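Long-range contacts in uncharacterized metal-dependent hydrolase (Pyrococcus horikoshii, PDB 3IGH), which is uncharacterised but probably acts as a metal-dependent hydrolase of non-peptide carbon-nitrogen bonds, as a member of the amidohydrolase family: residues 261-266 with 309-314; 331-336 with 355-360; 93-98 with 123-128. All coordinates share one frame; numbering follows the deposited sequence.

Interaction 1: residues 261-266 with 309-314. With SO4 (sulfate ion), chain B.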
ATOM      1  N   VAL A 261      14.618   3.638   1.272  1.00 24.99           N
ATOM      2  CA  VAL A 261      15.128   5.003   1.402  1.00 26.54           C
ATOM      3  C   VAL A 261      16.427   5.100   0.594  1.00 23.83           C
ATOM      4  O   VAL A 261      17.161   4.111   0.459  1.00 24.86           O
ATOM      5  CB  VAL A 261      15.381   5.387   2.907  1.00 28.88           C
ATOM      6  CG1 VAL A 261      16.498   4.542   3.522  1.00 27.20           C
ATOM      7  CG2 VAL A 261      15.695   6.883   3.070  1.00 24.86           C
ATOM      8  N   LYS A 262      16.711   6.291   0.076  1.00 27.42           N
ATOM      9  CA  LYS A 262      17.935   6.536  -0.665  1.00 27.63           C
ATOM     10  C   LYS A 262      18.853   7.496   0.105  1.00 24.42           C
ATOM     11  O   LYS A 262      18.436   8.581   0.502  1.00 27.66           O
ATOM     12  CB  LYS A 262      17.609   7.068  -2.070  1.00 28.08           C
ATOM     13  CG  LYS A 262      18.807   7.566  -2.890  1.00 29.52           C
ATOM     14  CD  LYS A 262      19.844   6.482  -3.140  1.00 36.09           C
ATOM     15  CE  LYS A 262      21.043   7.045  -3.896  1.00 48.91           C
ATOM     16  NZ  LYS A 262      20.703   7.523  -5.258  1.00 50.79           N
ATOM     17  N   LEU A 263      20.094   7.063   0.310  1.00 24.18           N
ATOM     18  CA  LEU A 263      21.124   7.841   1.012  1.00 25.30           C
ATOM     19  C   LEU A 263      22.350   8.094   0.130  1.00 28.46           C
ATOM     20  O   LEU A 263      22.578   7.384  -0.853  1.00 29.94           O
ATOM     21  CB  LEU A 263      21.594   7.090   2.268  1.00 28.48           C
ATOM     22  CG  LEU A 263      20.493   6.675   3.255  1.00 33.59           C
ATOM     23  CD1 LEU A 263      21.066   5.791   4.337  1.00 26.21           C
ATOM     24  CD2 LEU A 263      19.854   7.908   3.827  1.00 36.96           C
ATOM     25  N   PHE A 264      23.161   9.068   0.537  1.00 28.98           N
ATOM     26  CA  PHE A 264      24.364   9.482  -0.199  1.00 31.01           C
ATOM     27  C   PHE A 264      25.571   9.475   0.729  1.00 36.90           C
ATOM     28  O   PHE A 264      25.486   9.941   1.860  1.00 31.21           O
ATOM     29  CB  PHE A 264      24.187  10.906  -0.733  1.00 33.09           C
ATOM     30  CG  PHE A 264      23.111  11.038  -1.768  1.00 36.67           C
ATOM     31  CD1 PHE A 264      23.422  10.938  -3.126  1.00 45.48           C
ATOM     32  CD2 PHE A 264      21.788  11.267  -1.394  1.00 35.15           C
ATOM     33  CE1 PHE A 264      22.428  11.060  -4.094  1.00 52.10           C
ATOM     34  CE2 PHE A 264      20.783  11.380  -2.356  1.00 40.68           C
ATOM     35  CZ  PHE A 264      21.106  11.281  -3.708  1.00 46.71           C
ATOM     36  N   THR A 265      26.683   8.933   0.256  1.00 30.09           N
ATOM     37  CA  THR A 265      27.962   9.120   0.939  1.00 29.54           C
ATOM     38  C   THR A 265      28.768  10.250   0.303  1.00 39.03           C
ATOM     39  O   THR A 265      29.359  11.048   1.019  1.00 40.91           O
ATOM     40  CB  THR A 265      28.832   7.857   0.944  1.00 30.25           C
ATOM     41  OG1 THR A 265      28.972   7.362  -0.394  1.00 36.67           O
ATOM     42  CG2 THR A 265      28.218   6.786   1.829  1.00 34.92           C
ATOM     43  N   ASP A 266      28.798  10.310  -1.035  1.00 33.48           N
ATOM     44  CA  ASP A 266      29.659  11.270  -1.739  1.00 31.14           C
ATOM     45  C   ASP A 266      29.023  11.922  -2.969  1.00 34.86           C
ATOM     46  O   ASP A 266      27.829  11.763  -3.225  1.00 32.89           O
ATOM     47  CB  ASP A 266      31.028  10.645  -2.078  1.00 28.96           C
ATOM     48  CG  ASP A 266      30.954   9.556  -3.148  1.00 31.18           C
ATOM     49  OD1 ASP A 266      29.862   9.040  -3.459  1.00 31.31           O
ATOM     50  OD2 ASP A 266      32.029   9.169  -3.656  1.00 29.61           O
ATOM     51  N   LEU A 309      12.045  -1.491   5.405  1.00 26.58           N
ATOM     52  CA  LEU A 309      12.374  -0.827   4.142  1.00 27.55           C
ATOM     53  C   LEU A 309      13.801  -1.108   3.713  1.00 30.41           C
ATOM     54  O   LEU A 309      14.698  -1.274   4.557  1.00 26.86           O
ATOM     55  CB  LEU A 309      12.148   0.685   4.259  1.00 24.54           C
ATOM     56  CG  LEU A 309      10.695   1.161   4.280  1.00 28.75           C
ATOM     57  CD1 LEU A 309      10.633   2.573   4.799  1.00 26.03           C
ATOM     58  CD2 LEU A 309      10.044   1.063   2.888  1.00 24.62           C
ATOM     59  N   ASP A 310      14.013  -1.158   2.397  1.00 27.68           N
ATOM     60  CA  ASP A 310      15.357  -1.318   1.841  1.00 26.29           C
ATOM     61  C   ASP A 310      16.160  -0.026   2.037  1.00 28.44           C
ATOM     62  O   ASP A 310      15.611   1.038   2.318  1.00 25.53           O
ATOM     63  CB  ASP A 310      15.289  -1.682   0.349  1.00 27.00           C
ATOM     64  CG  ASP A 310      16.590  -2.283  -0.183  1.00 28.54           C
ATOM     65  OD1 ASP A 310      17.471  -2.662   0.617  1.00 30.70           O
ATOM     66  OD2 ASP A 310      16.740  -2.379  -1.423  1.00 31.11           O
ATOM     67  N   VAL A 311      17.473  -0.131   1.933  1.00 24.41           N
ATOM     68  CA  VAL A 311      18.346   1.024   2.070  1.00 23.37           C
ATOM     69  C   VAL A 311      19.344   1.011   0.904  1.00 25.54           C
ATOM     70  O   VAL A 311      20.116   0.055   0.738  1.00 29.06           O
ATOM     71  CB  VAL A 311      19.098   0.993   3.431  1.00 25.73           C
ATOM     72  CG1 VAL A 311      20.000   2.223   3.571  1.00 27.56           C
ATOM     73  CG2 VAL A 311      18.092   0.891   4.605  1.00 22.49           C
ATOM     74  N   ALA A 312      19.306   2.069   0.102  1.00 29.30           N
ATOM     75  CA  ALA A 312      20.220   2.236  -1.021  1.00 28.54           C
ATOM     76  C   ALA A 312      21.157   3.383  -0.734  1.00 28.17           C
ATOM     77  O   ALA A 312      20.722   4.476  -0.377  1.00 30.84           O
ATOM     78  CB  ALA A 312      19.453   2.497  -2.332  1.00 27.16           C
ATOM     79  N   ILE A 313      22.452   3.126  -0.885  1.00 28.08           N
ATOM     80  CA  ILE A 313      23.456   4.147  -0.640  1.00 28.35           C
ATOM     81  C   ILE A 313      24.282   4.428  -1.903  1.00 23.58           C
ATOM     82  O   ILE A 313      24.942   3.539  -2.436  1.00 29.55           O
ATOM     83  CB  ILE A 313      24.408   3.759   0.528  1.00 28.91           C
ATOM     84  CG1 ILE A 313      23.597   3.380   1.788  1.00 31.81           C
ATOM     85  CG2 ILE A 313      25.348   4.920   0.822  1.00 28.32           C
ATOM     86  CD1 ILE A 313      24.446   3.082   3.044  1.00 31.81           C
ATOM     87  N   HIS A 314      24.234   5.673  -2.354  1.00 28.37           N
ATOM     88  CA  HIS A 314      25.113   6.185  -3.413  1.00 28.45           C
ATOM     89  C   HIS A 314      26.556   6.181  -2.905  1.00 32.86           C
ATOM     90  O   HIS A 314      26.857   6.798  -1.877  1.00 32.41           O
ATOM     91  CB  HIS A 314      24.643   7.608  -3.747  1.00 29.02           C
ATOM     92  CG  HIS A 314      25.600   8.431  -4.564  1.00 33.22           C
ATOM     93  ND1 HIS A 314      25.246   8.975  -5.781  1.00 39.22           N
ATOM     94  CD2 HIS A 314      26.857   8.874  -4.309  1.00 35.65           C
ATOM     95  CE1 HIS A 314      26.253   9.687  -6.255  1.00 38.97           C
ATOM     96  NE2 HIS A 314      27.248   9.632  -5.387  1.00 37.40           N
TER
HETATM   97  S   SO4 B   1      22.318   9.461  -7.881  1.00 55.65           S
HETATM   98  O1  SO4 B   1      20.887   9.351  -8.082  1.00 45.31           O
HETATM   99  O2  SO4 B   1      22.988   9.329  -9.165  1.00 62.11           O
HETATM  100  O3  SO4 B   1      22.624  10.780  -7.343  1.00 61.71           O
HETATM  101  O4  SO4 B   1      22.766   8.389  -6.984  1.00 50.26           O
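His-314 and Phe-264 are paired across two neighbouring parallel strands, with both side chains on the same face of the sheet. Their rings meet obliquely, with planes 43° apart. Phe-264 CD1 lies over one face of the imidazole, 3.6 Å from His-314 CG. The imidazole is placed by a first torsion that sets His-314 CG anti to the backbone N (chi1 166°). Lys-262 rises from the same face. Its chain bends at chi2 and chi4, and CE passes 3.6 Å from His-314 CB. The same CE sits above a face of the Phe-264 ring, off toward the rim. This course brings Lys-262 NZ to O4 of a sulfate ion, at 2.8 Å. His-314 ND1 donates to that same O4 at 2.8 Å, in a nearly straight bond of 172°. Phe-264 meets the sulfate with its ring edge, CE1 lying 3.3 Å from O3. At the other end of the imidazole, NE2 bonds to Gly-267 O. Asp-266 OD1 lies at the ring edge, its carboxylate turned steeply to the imidazole. Backbone N-H groups of Ile-316, Gly-317 and Leu-275 hold that carboxylate. His-314 O is gripped twice, by Thr-265 N and by Thr-265 OG1, the hydroxyl lying on a lone pair at 2.6 Å. With an alanine in place of His-314, the sulfate would probably lose an N-H donor, Gly-267 O its partner and Phe-264 the ring it leans on. The opposite face is apolar: Leu-263 CD1 rests 3.8 Å from Val-311 CG1, under helix 294-305. NE2 of His-67 and NE2 of His-339 also bond to the sulfate. Histidines and a lysine at these strand ends form the metal centre in related amidohydrolases. Here they bind a sulfate, probably from the crystallisation liquor, which is consistent with an active-site pocket.

Interaction 2: residues 331-336 with 355-360; sequences TGFPGR and KVRLSV
Arg-357 reaches back to Pro-334 with its guanidinium. NH2 donates to Pro-334 O at 2.9 Å, on a lone pair and close to the guanidinium plane. A water ties the same pair again: it accepts from Arg-357 NE at 2.8 Å and donates to Pro-334 O. One face of the guanidinium lies against Arg-336 CB, 3.7 Å from the plane. Phe-333 CZ stands at its edge, 3.7 Å from NH2. A bend at chi3 (-71°) turns the group into this place. In the backbone, Arg-357 N bonds to Gly-335 O at 2.9 Å. The Phe-333 ring has Gly-335 N over one face, and a side chain at Gly-335 would crowd that ring. Arg-336 runs on past Arg-357, and its NH2 lies 3.4 Å from Ser-359 CB.

Further out, Asp-310 forms a salt bridge with Arg-357 NH2, and Val-450 O takes NH1. Glu-338 pairs with Arg-336 NE, and Ser-66 O accepts from its NH2. The two acids probably offset the nearness of two arginines. Both segments follow helix ends: Gly-332 and Lys-355, each with positive phi, close Schellman motifs. Pro-334 then centres an inverse gamma turn. Two parallel strands joined through helix 345-354 form a beta-alpha-beta crossover, as in the TIM barrel of this family.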
ATOM      1  N   THR A 331      25.058  -2.253  10.807  1.00 31.01           N
ATOM      2  CA  THR A 331      23.627  -2.476  10.950  1.00 32.61           C
ATOM      3  C   THR A 331      23.280  -3.944  10.726  1.00 34.86           C
ATOM      4  O   THR A 331      22.167  -4.378  11.026  1.00 35.04           O
ATOM      5  CB  THR A 331      22.815  -1.582   9.994  1.00 30.48           C
ATOM      6  OG1 THR A 331      23.264  -1.782   8.642  1.00 32.54           O
ATOM      7  CG2 THR A 331      22.974  -0.125  10.379  1.00 32.46           C
ATOM      8  N   GLY A 332      24.249  -4.699  10.206  1.00 33.12           N
ATOM      9  CA  GLY A 332      24.053  -6.090   9.823  1.00 32.76           C
ATOM     10  C   GLY A 332      23.043  -6.279   8.707  1.00 38.02           C
ATOM     11  O   GLY A 332      22.427  -7.330   8.609  1.00 29.77           O
ATOM     12  N   PHE A 333      22.866  -5.260   7.867  1.00 29.66           N
ATOM     13  CA  PHE A 333      21.890  -5.342   6.787  1.00 32.79           C
ATOM     14  C   PHE A 333      22.575  -5.388   5.426  1.00 29.60           C
ATOM     15  O   PHE A 333      23.313  -4.467   5.088  1.00 31.59           O
ATOM     16  CB  PHE A 333      20.887  -4.179   6.858  1.00 28.91           C
ATOM     17  CG  PHE A 333      19.955  -4.107   5.672  1.00 32.49           C
ATOM     18  CD1 PHE A 333      19.030  -5.121   5.438  1.00 30.58           C
ATOM     19  CD2 PHE A 333      20.004  -3.023   4.794  1.00 28.88           C
ATOM     20  CE1 PHE A 333      18.173  -5.072   4.338  1.00 37.57           C
ATOM     21  CE2 PHE A 333      19.128  -2.950   3.700  1.00 32.37           C
ATOM     22  CZ  PHE A 333      18.223  -3.984   3.469  1.00 29.92           C
ATOM     23  N   PRO A 334      22.325  -6.454   4.640  1.00 32.62           N
ATOM     24  CA  PRO A 334      22.855  -6.496   3.278  1.00 35.13           C
ATOM     25  C   PRO A 334      22.048  -5.565   2.355  1.00 30.35           C
ATOM     26  O   PRO A 334      21.109  -5.996   1.681  1.00 33.28           O
ATOM     27  CB  PRO A 334      22.714  -7.971   2.891  1.00 34.95           C
ATOM     28  CG  PRO A 334      21.579  -8.473   3.709  1.00 42.25           C
ATOM     29  CD  PRO A 334      21.547  -7.664   4.972  1.00 36.63           C
ATOM     30  N   GLY A 335      22.424  -4.288   2.350  1.00 29.20           N
ATOM     31  CA  GLY A 335      21.734  -3.284   1.553  1.00 28.41           C
ATOM     32  C   GLY A 335      22.185  -3.240   0.106  1.00 32.31           C
ATOM     33  O   GLY A 335      22.835  -4.163  -0.393  1.00 30.85           O
ATOM     34  N   ARG A 336      21.819  -2.166  -0.581  1.00 27.13           N
ATOM     35  CA  ARG A 336      22.257  -1.988  -1.950  1.00 22.86           C
ATOM     36  C   ARG A 336      23.139  -0.753  -2.085  1.00 25.96           C
ATOM     37  O   ARG A 336      22.968   0.229  -1.356  1.00 28.99           O
ATOM     38  CB  ARG A 336      21.074  -1.999  -2.949  1.00 26.71           C
ATOM     39  CG  ARG A 336      19.919  -1.096  -2.614  1.00 28.61           C
ATOM     40  CD  ARG A 336      18.803  -1.161  -3.675  1.00 28.32           C
ATOM     41  NE  ARG A 336      19.192  -0.546  -4.945  1.00 30.40           N
ATOM     42  CZ  ARG A 336      18.406  -0.467  -6.018  1.00 30.77           C
ATOM     43  NH1 ARG A 336      17.169  -0.951  -5.993  1.00 25.63           N
ATOM     44  NH2 ARG A 336      18.864   0.107  -7.121  1.00 29.53           N
ATOM     45  N   LYS A 355      27.390  -9.397   1.437  1.00 33.20           N
ATOM     46  CA  LYS A 355      26.263  -9.826   0.609  1.00 33.85           C
ATOM     47  C   LYS A 355      25.446  -8.649   0.056  1.00 33.25           C
ATOM     48  O   LYS A 355      24.236  -8.761  -0.124  1.00 34.25           O
ATOM     49  CB  LYS A 355      25.356 -10.808   1.377  1.00 36.95           C
ATOM     50  CG  LYS A 355      26.009 -12.140   1.736  1.00 43.75           C
ATOM     51  CD  LYS A 355      25.027 -13.017   2.501  1.00 49.98           C
ATOM     52  CE  LYS A 355      25.338 -14.500   2.322  1.00 82.86           C
ATOM     53  NZ  LYS A 355      26.517 -14.937   3.117  1.00 80.99           N
ATOM     54  N   VAL A 356      26.112  -7.530  -0.226  1.00 32.57           N
ATOM     55  CA  VAL A 356      25.404  -6.342  -0.707  1.00 35.68           C
ATOM     56  C   VAL A 356      24.947  -6.529  -2.158  1.00 31.71           C
ATOM     57  O   VAL A 356      25.512  -7.348  -2.900  1.00 32.88           O
ATOM     58  CB  VAL A 356      26.222  -5.027  -0.542  1.00 36.39           C
ATOM     59  CG1 VAL A 356      26.519  -4.749   0.934  1.00 31.51           C
ATOM     60  CG2 VAL A 356      27.507  -5.064  -1.357  1.00 39.62           C
ATOM     61  N   ARG A 357      23.896  -5.800  -2.523  1.00 29.54           N
ATOM     62  CA  ARG A 357      23.394  -5.741  -3.894  1.00 30.79           C
ATOM     63  C   ARG A 357      23.981  -4.509  -4.576  1.00 32.85           C
ATOM     64  O   ARG A 357      24.211  -3.502  -3.927  1.00 32.06           O
ATOM     65  CB  ARG A 357      21.863  -5.669  -3.886  1.00 26.97           C
ATOM     66  CG  ARG A 357      21.213  -7.006  -3.578  1.00 31.20           C
ATOM     67  CD  ARG A 357      19.810  -6.843  -3.008  1.00 31.22           C
ATOM     68  NE  ARG A 357      19.784  -6.320  -1.642  1.00 29.28           N
ATOM     69  CZ  ARG A 357      19.104  -5.234  -1.266  1.00 29.00           C
ATOM     70  NH1 ARG A 357      18.402  -4.551  -2.155  1.00 25.28           N
ATOM     71  NH2 ARG A 357      19.106  -4.842   0.001  1.00 26.23           N
ATOM     72  N   LEU A 358      24.247  -4.598  -5.879  1.00 33.29           N
ATOM     73  CA  LEU A 358      24.848  -3.477  -6.608  1.00 32.10           C
ATOM     74  C   LEU A 358      24.012  -3.067  -7.817  1.00 32.03           C
ATOM     75  O   LEU A 358      23.651  -3.900  -8.642  1.00 34.63           O
ATOM     76  CB  LEU A 358      26.276  -3.817  -7.068  1.00 37.43           C
ATOM     77  CG  LEU A 358      27.330  -4.320  -6.066  1.00 33.56           C
ATOM     78  CD1 LEU A 358      28.600  -4.745  -6.792  1.00 32.48           C
ATOM     79  CD2 LEU A 358      27.661  -3.264  -5.017  1.00 31.44           C
ATOM     80  N   SER A 359      23.721  -1.772  -7.919  1.00 32.27           N
ATOM     81  CA  SER A 359      23.088  -1.221  -9.110  1.00 32.20           C
ATOM     82  C   SER A 359      24.098  -0.340  -9.838  1.00 28.40           C
ATOM     83  O   SER A 359      24.561   0.664  -9.302  1.00 30.32           O
ATOM     84  CB  SER A 359      21.842  -0.425  -8.727  1.00 31.48           C
ATOM     85  OG  SER A 359      21.264   0.205  -9.842  1.00 39.09           O
ATOM     86  N   VAL A 360      24.449  -0.734 -11.058  1.00 27.50           N
ATOM     87  CA  VAL A 360      25.478  -0.025 -11.816  1.00 29.69           C
ATOM     88  C   VAL A 360      24.904   0.564 -13.098  1.00 31.20           C
ATOM     89  O   VAL A 360      23.841   0.147 -13.560  1.00 29.46           O
ATOM     90  CB  VAL A 360      26.691  -0.939 -12.153  1.00 33.09           C
ATOM     91  CG1 VAL A 360      27.411  -1.389 -10.877  1.00 30.72           C
ATOM     92  CG2 VAL A 360      26.284  -2.134 -13.006  1.00 26.91           C
TER
HETATM   93  O   HOH W   1      20.187  -8.566  -0.023  1.00 43.67           O

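Interaction 3: residues 93-98 with 123-128. With SO4 (sulfate ion), chain M.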
ATOM      1  N   GLN A  93      14.907  32.223 -29.239  1.00 46.20           N
ATOM      2  CA  GLN A  93      13.996  31.642 -30.215  1.00 52.57           C
ATOM      3  C   GLN A  93      13.511  30.254 -29.775  1.00 52.61           C
ATOM      4  O   GLN A  93      12.313  29.956 -29.862  1.00 49.21           O
ATOM      5  CB  GLN A  93      14.669  31.589 -31.590  1.00 56.42           C
ATOM      6  CG  GLN A  93      13.704  31.447 -32.764  1.00 74.23           C
ATOM      7  CD  GLN A  93      14.409  31.388 -34.120  1.00 74.95           C
ATOM      8  OE1 GLN A  93      13.772  31.536 -35.166  1.00 94.07           O
ATOM      9  NE2 GLN A  93      15.724  31.169 -34.106  1.00 87.25           N
ATOM     10  N   ARG A  94      14.438  29.433 -29.271  1.00 46.82           N
ATOM     11  CA  ARG A  94      14.117  28.093 -28.754  1.00 44.01           C
ATOM     12  C   ARG A  94      13.213  28.153 -27.526  1.00 38.66           C
ATOM     13  O   ARG A  94      12.230  27.404 -27.428  1.00 45.04           O
ATOM     14  CB  ARG A  94      15.396  27.313 -28.422  1.00 38.14           C
ATOM     15  CG  ARG A  94      16.223  26.922 -29.638  1.00 43.31           C
ATOM     16  CD  ARG A  94      17.405  26.044 -29.255  1.00 51.26           C
ATOM     17  NE  ARG A  94      18.349  25.907 -30.358  1.00 51.13           N
ATOM     18  CZ  ARG A  94      19.298  24.978 -30.438  1.00 58.90           C
ATOM     19  NH1 ARG A  94      19.438  24.067 -29.480  1.00 44.40           N
ATOM     20  NH2 ARG A  94      20.102  24.954 -31.492  1.00 39.90           N
ATOM     21  N   LEU A  95      13.535  29.052 -26.603  1.00 40.37           N
ATOM     22  CA  LEU A  95      12.747  29.204 -25.380  1.00 46.76           C
ATOM     23  C   LEU A  95      11.326  29.717 -25.634  1.00 53.31           C
ATOM     24  O   LEU A  95      10.391  29.340 -24.923  1.00 53.09           O
ATOM     25  CB  LEU A  95      13.481  30.082 -24.367  1.00 42.70           C
ATOM     26  CG  LEU A  95      14.755  29.460 -23.797  1.00 45.07           C
ATOM     27  CD1 LEU A  95      15.542  30.495 -23.043  1.00 43.25           C
ATOM     28  CD2 LEU A  95      14.447  28.232 -22.907  1.00 38.58           C
ATOM     29  N   LYS A  96      11.166  30.549 -26.664  1.00 53.25           N
ATOM     30  CA  LYS A  96       9.844  31.047 -27.065  1.00 55.12           C
ATOM     31  C   LYS A  96       8.927  29.960 -27.638  1.00 50.35           C
ATOM     32  O   LYS A  96       7.708  30.099 -27.598  1.00 53.63           O
ATOM     33  CB  LYS A  96       9.974  32.219 -28.045  1.00 53.10           C
ATOM     34  CG  LYS A  96      10.327  33.536 -27.369  1.00 60.64           C
ATOM     35  CD  LYS A  96      10.140  34.720 -28.309  1.00 84.61           C
ATOM     36  CE  LYS A  96      10.388  36.039 -27.587  1.00 90.21           C
ATOM     37  NZ  LYS A  96      10.143  37.209 -28.472  1.00 97.32           N
ATOM     38  N   ARG A  97       9.513  28.881 -28.155  1.00 51.48           N
ATOM     39  CA  ARG A  97       8.740  27.739 -28.650  1.00 57.24           C
ATOM     40  C   ARG A  97       8.325  26.773 -27.533  1.00 61.44           C
ATOM     41  O   ARG A  97       7.483  25.897 -27.752  1.00 64.89           O
ATOM     42  CB  ARG A  97       9.523  26.968 -29.716  1.00 55.51           C
ATOM     43  CG  ARG A  97       9.747  27.709 -31.021  1.00 75.74           C
ATOM     44  CD  ARG A  97      10.733  26.937 -31.883  1.00 97.51           C
ATOM     45  NE  ARG A  97      11.332  27.760 -32.931  1.00110.75           N
ATOM     46  CZ  ARG A  97      12.553  27.572 -33.428  1.00117.13           C
ATOM     47  NH1 ARG A  97      13.007  28.374 -34.381  1.00124.50           N
ATOM     48  NH2 ARG A  97      13.328  26.594 -32.971  1.00111.38           N
ATOM     49  N   GLY A  98       8.928  26.923 -26.352  1.00 58.73           N
ATOM     50  CA  GLY A  98       8.628  26.064 -25.205  1.00 58.33           C
ATOM     51  C   GLY A  98       7.210  26.217 -24.681  1.00 59.27           C
ATOM     52  O   GLY A  98       6.666  27.323 -24.654  1.00 59.38           O
ATOM     53  N   ASN A 123      14.213  38.110 -19.950  1.00 46.05           N
ATOM     54  CA  ASN A 123      12.986  38.883 -19.697  1.00 44.73           C
ATOM     55  C   ASN A 123      12.104  39.043 -20.940  1.00 50.17           C
ATOM     56  O   ASN A 123      10.911  39.333 -20.826  1.00 54.39           O
ATOM     57  CB  ASN A 123      13.307  40.245 -19.064  1.00 46.08           C
ATOM     58  CG  ASN A 123      13.647  40.143 -17.584  1.00 47.39           C
ATOM     59  OD1 ASN A 123      13.247  39.196 -16.899  1.00 47.89           O
ATOM     60  ND2 ASN A 123      14.386  41.123 -17.082  1.00 41.21           N
ATOM     61  N   ALA A 124      12.690  38.812 -22.118  1.00 48.38           N
ATOM     62  CA  ALA A 124      11.966  38.830 -23.397  1.00 47.37           C
ATOM     63  C   ALA A 124      10.922  37.716 -23.531  1.00 50.62           C
ATOM     64  O   ALA A 124      10.023  37.796 -24.368  1.00 51.18           O
ATOM     65  CB  ALA A 124      12.946  38.779 -24.564  1.00 53.77           C
ATOM     66  N   ILE A 125      11.051  36.671 -22.717  1.00 54.17           N
ATOM     67  CA  ILE A 125      10.043  35.617 -22.659  1.00 52.31           C
ATOM     68  C   ILE A 125       9.076  35.952 -21.526  1.00 50.92           C
ATOM     69  O   ILE A 125       9.499  36.168 -20.387  1.00 47.06           O
ATOM     70  CB  ILE A 125      10.688  34.231 -22.441  1.00 53.19           C
ATOM     71  CG1 ILE A 125      11.687  33.931 -23.564  1.00 49.62           C
ATOM     72  CG2 ILE A 125       9.621  33.138 -22.396  1.00 44.36           C
ATOM     73  CD1 ILE A 125      13.072  33.604 -23.070  1.00 50.67           C
ATOM     74  N   ASP A 126       7.780  35.986 -21.844  1.00 56.78           N
ATOM     75  CA  ASP A 126       6.745  36.460 -20.915  1.00 60.88           C
ATOM     76  C   ASP A 126       6.279  35.381 -19.918  1.00 59.55           C
ATOM     77  O   ASP A 126       5.108  35.326 -19.526  1.00 59.47           O
ATOM     78  CB  ASP A 126       5.561  37.040 -21.711  1.00 68.16           C
ATOM     79  CG  ASP A 126       4.676  37.965 -20.874  1.00 78.03           C
ATOM     80  OD1 ASP A 126       5.211  38.769 -20.076  1.00 75.02           O
ATOM     81  OD2 ASP A 126       3.436  37.876 -21.019  1.00 79.45           O
ATOM     82  N   LYS A 127       7.216  34.525 -19.514  1.00 55.30           N
ATOM     83  CA  LYS A 127       6.959  33.402 -18.611  1.00 50.91           C
ATOM     84  C   LYS A 127       8.167  33.263 -17.688  1.00 42.96           C
ATOM     85  O   LYS A 127       9.255  33.752 -18.028  1.00 45.52           O
ATOM     86  CB  LYS A 127       6.757  32.108 -19.410  1.00 42.35           C
ATOM     87  CG  LYS A 127       5.425  32.003 -20.140  1.00 54.08           C
ATOM     88  CD  LYS A 127       5.316  30.705 -20.918  1.00 62.07           C
ATOM     89  CE  LYS A 127       3.938  30.546 -21.543  1.00 65.80           C
ATOM     90  NZ  LYS A 127       3.782  29.214 -22.195  1.00 66.75           N
ATOM     91  N   PRO A 128       7.992  32.622 -16.512  1.00 41.85           N
ATOM     92  CA  PRO A 128       9.188  32.297 -15.728  1.00 39.77           C
ATOM     93  C   PRO A 128      10.079  31.356 -16.544  1.00 40.21           C
ATOM     94  O   PRO A 128       9.580  30.403 -17.155  1.00 42.75           O
ATOM     95  CB  PRO A 128       8.623  31.581 -14.492  1.00 39.81           C
ATOM     96  CG  PRO A 128       7.189  32.012 -14.427  1.00 40.97           C
ATOM     97  CD  PRO A 128       6.758  32.171 -15.840  1.00 40.03           C
TER
HETATM   98  S   SO4 M  12       1.251  27.063 -22.973  0.50 82.96           S
HETATM   99  O1  SO4 M  12       0.298  28.045 -23.481  0.50 73.25           O
HETATM  100  O2  SO4 M  12       2.485  27.140 -23.746  0.50 80.17           O
HETATM  101  O3  SO4 M  12       1.536  27.347 -21.570  0.50 82.21           O
HETATM  102  O4  SO4 M  12       0.688  25.720 -23.094  0.50 74.47           O
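Ile-125 turns its side chain toward Leu-95 in the last turn of helix 88-96. The two side chains cross at about a right angle. Ile-125 CD1 touches Leu-95 CB at 3.8 Å and Leu-95 CD1 at 4.0 Å. CG1 of Ile-125 is anti to the carbonyl carbon (chi1 -58°), which directs it at the helix. Its second torsion, 124°, is near an eclipsed value, which may mean some strain there. Leu-95 also packs on Val-80, Val-129 and Ile-131, which puts the pair at the edge of a hydrophobic core.

Lys-96 lies at the outer side. Its chain is extended beyond CG. CG passes 4.1 Å from Ile-125 CG1, and CE comes 3.7 Å from Ala-124 O. Lys-127 is extended too, running past that turn toward Gly-98. Its NZ bonds to Gly-100 O and makes a weak bond, 3.0 Å, to O3 of a sulfate ion. Gly-100 N holds the same sulfate, which probably came from the crystallisation liquor.

The contact joins the last helical turn to the loop leading into strand 129-133. Both belong to a small alpha/beta subdomain built on a mixed sheet, inserted between the first two strands of the amidohydrolase barrel.

In the fold
From the N terminus, interaction 3 comes first. It closes a loop of 24 residues that holds strand 103-108, in the insertion between barrel strands 58-68 and 202-210. Interaction 1 follows and pairs strand 256-264 with 310-315, across a connection that includes helix 294-305. Interaction 2 then brings the loop before strand 336-337 to strand 357-360. The three lie in series; none nests in or crosses another. Interactions 1 and 2 are neighbours round the barrel, separated by the pairing of strand 310-315 with 336-337, where Ile-313 N probably bonds to Arg-336 O; their centres are 10 Å apart. Interaction 3 lies far off, its centre 38 Å from that of interaction 1.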